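PDB 5T8V: sister chromatid cohesion protein from Chaetomium thermophilum, which probably acts as a cohesin loader that associates with chromatin, the fragment here being its C-terminal HEAT-repeat part. Local coordinates for residues E501-V504 with G508-R511. Sequence-based numbering, arbitrary orientation.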
ATOM      1  N   GLU A 501     -36.248  15.519  -4.364  1.00 48.86           N
ATOM      2  CA  GLU A 501     -37.418  16.334  -4.065  1.00 42.35           C
ATOM      3  C   GLU A 501     -37.427  16.855  -2.634  1.00 36.74           C
ATOM      4  O   GLU A 501     -37.959  17.943  -2.385  1.00 35.70           O
ATOM      5  CB  GLU A 501     -38.699  15.535  -4.340  1.00 45.00           C
ATOM      6  CG  GLU A 501     -38.743  14.127  -3.730  1.00 48.11           C
ATOM      7  CD  GLU A 501     -39.818  13.256  -4.351  1.00 52.67           C
ATOM      8  OE1 GLU A 501     -40.715  13.804  -5.029  1.00 54.07           O
ATOM      9  OE2 GLU A 501     -39.761  12.020  -4.167  1.00 55.03           O
ATOM     10  N   HIS A 502     -36.852  16.113  -1.687  1.00 38.49           N
ATOM     11  CA  HIS A 502     -36.717  16.617  -0.326  1.00 35.15           C
ATOM     12  C   HIS A 502     -35.562  17.600  -0.188  1.00 30.11           C
ATOM     13  O   HIS A 502     -35.585  18.438   0.721  1.00 29.93           O
ATOM     14  CB  HIS A 502     -36.523  15.458   0.654  1.00 36.83           C
ATOM     15  CG  HIS A 502     -37.741  14.603   0.828  1.00 41.46           C
ATOM     16  ND1 HIS A 502     -38.189  13.734  -0.146  1.00 42.87           N
ATOM     17  CD2 HIS A 502     -38.604  14.482   1.864  1.00 45.14           C
ATOM     18  CE1 HIS A 502     -39.274  13.116   0.283  1.00 45.75           C
ATOM     19  NE2 HIS A 502     -39.548  13.552   1.500  1.00 47.48           N
ATOM     20  N   MET A 503     -34.563  17.518  -1.069  1.00 26.97           N
ATOM     21  CA  MET A 503     -33.429  18.434  -1.009  1.00 23.73           C
ATOM     22  C   MET A 503     -33.838  19.844  -1.410  1.00 23.75           C
ATOM     23  O   MET A 503     -33.450  20.819  -0.756  1.00 24.83           O
ATOM     24  CB  MET A 503     -32.309  17.937  -1.922  1.00 23.68           C
ATOM     25  CG  MET A 503     -31.727  16.592  -1.523  1.00 25.52           C
ATOM     26  SD  MET A 503     -30.661  16.691  -0.076  1.00 25.73           S
ATOM     27  CE  MET A 503     -29.306  17.659  -0.713  1.00 23.06           C
ATOM     28  N   VAL A 504     -34.618  19.971  -2.483  1.00 17.49           N
ATOM     29  CA  VAL A 504     -35.016  21.274  -3.003  1.00 17.34           C
ATOM     30  C   VAL A 504     -36.311  21.720  -2.336  1.00 19.80           C
ATOM     31  O   VAL A 504     -36.954  22.675  -2.787  1.00 22.12           O
ATOM     32  CB  VAL A 504     -35.170  21.232  -4.535  1.00 16.68           C
ATOM     33  CG1 VAL A 504     -33.862  20.802  -5.187  1.00 15.37           C
ATOM     34  CG2 VAL A 504     -36.309  20.299  -4.942  1.00 17.35           C
ATOM     35  N   GLY A 508     -36.464  22.898   3.294  1.00 18.10           N
ATOM     36  CA  GLY A 508     -35.378  21.957   3.407  1.00 16.59           C
ATOM     37  C   GLY A 508     -34.029  22.618   3.618  1.00 14.47           C
ATOM     38  O   GLY A 508     -33.933  23.738   4.134  1.00 14.60           O
ATOM     39  N   PRO A 509     -32.953  21.932   3.215  1.00 19.44           N
ATOM     40  CA  PRO A 509     -31.608  22.448   3.528  1.00 16.84           C
ATOM     41  C   PRO A 509     -31.274  23.756   2.834  1.00 13.92           C
ATOM     42  O   PRO A 509     -30.654  24.630   3.452  1.00 20.59           O
ATOM     43  CB  PRO A 509     -30.685  21.307   3.080  1.00 14.09           C
ATOM     44  CG  PRO A 509     -31.477  20.543   2.077  1.00 17.79           C
ATOM     45  CD  PRO A 509     -32.897  20.631   2.527  1.00 19.88           C
ATOM     46  N   TYR A 510     -31.645  23.920   1.562  1.00 14.79           N
ATOM     47  CA  TYR A 510     -31.379  25.183   0.879  1.00 15.91           C
ATOM     48  C   TYR A 510     -32.005  26.349   1.633  1.00 17.92           C
ATOM     49  O   TYR A 510     -31.349  27.369   1.889  1.00 18.07           O
ATOM     50  CB  TYR A 510     -31.906  25.125  -0.553  1.00 16.58           C
ATOM     51  CG  TYR A 510     -31.017  24.358  -1.502  1.00 16.84           C
ATOM     52  CD1 TYR A 510     -29.947  24.978  -2.131  1.00 16.61           C
ATOM     53  CD2 TYR A 510     -31.245  23.016  -1.770  1.00 17.74           C
ATOM     54  CE1 TYR A 510     -29.129  24.283  -2.996  1.00 17.05           C
ATOM     55  CE2 TYR A 510     -30.432  22.313  -2.637  1.00 17.65           C
ATOM     56  CZ  TYR A 510     -29.377  22.952  -3.245  1.00 17.46           C
ATOM     57  OH  TYR A 510     -28.566  22.258  -4.106  1.00 18.58           O
ATOM     58  N   ARG A 511     -33.279  26.211   2.005  1.00 16.36           N
ATOM     59  CA  ARG A 511     -33.955  27.244   2.778  1.00 17.48           C
ATOM     60  C   ARG A 511     -33.182  27.580   4.047  1.00 16.29           C
ATOM     61  O   ARG A 511     -32.947  28.753   4.350  1.00 17.22           O
ATOM     62  CB  ARG A 511     -35.370  26.784   3.127  1.00 22.40           C
ATOM     63  CG  ARG A 511     -36.222  27.843   3.814  1.00 25.92           C
ATOM     64  CD  ARG A 511     -36.827  28.819   2.820  1.00 27.93           C
ATOM     65  NE  ARG A 511     -38.251  29.007   3.086  1.00 31.93           N
ATOM     66  CZ  ARG A 511     -38.757  29.960   3.860  1.00 33.92           C
ATOM     67  NH1 ARG A 511     -37.964  30.842   4.453  1.00 32.28           N
ATOM     68  NH2 ARG A 511     -40.068  30.033   4.040  1.00 37.64           N
TER
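Met503 O is the polar atom on which the side chains of Pro509 and Tyr510 converge, and within the two segments it is approached by carbon atoms, with no hydrogen-bond donor among them. Pro509 CD lies 3.3 Å from Met503 O, and Pro509 CG follows at 3.5 Å. The aromatic carbon CD2 of Tyr510 also lies 3.3 Å from Met503 O, whereas CE2 of the same ring is 3.9 Å from that oxygen. Because the oxygen lies in the ring plane, the tyrosine meets it with its C-H edge. The CB bond of Tyr510 points toward segment 501-504, and chi1 of -78° then puts CG beside the backbone N, anti to the carbonyl carbon. The proline ring also borders the preceding carbonyl, its CD being 3.9 Å from His502 O.

Away from the carbonyls, contact is thin: Met503 SD stands 4.5 Å from Pro509 CG, and Val504 CA is 4.3 Å from Tyr510 CD2, an oblique approach. The backbones come nearest at Met503 and Gly508, whose CA atoms are 6.0 Å apart.

Neighbouring helices pack against both partners. Trp540 of helix 527-550 stacks on the Tyr510 ring and its NE1 donates a hydrogen bond to Val504 O, bridging the two segments, while Leu489 of helix 481-494 touches both Met503 and Pro509. Val504 is the first residue to leave helical angles and Gly508 occupies the N-cap position before helix 509-520, with proline at its first turn. The geometry is that of a short, buried link between the consecutive helices 500-503 and 509-520 in the all-helical HEAT-repeat architecture of this Scc2 fragment.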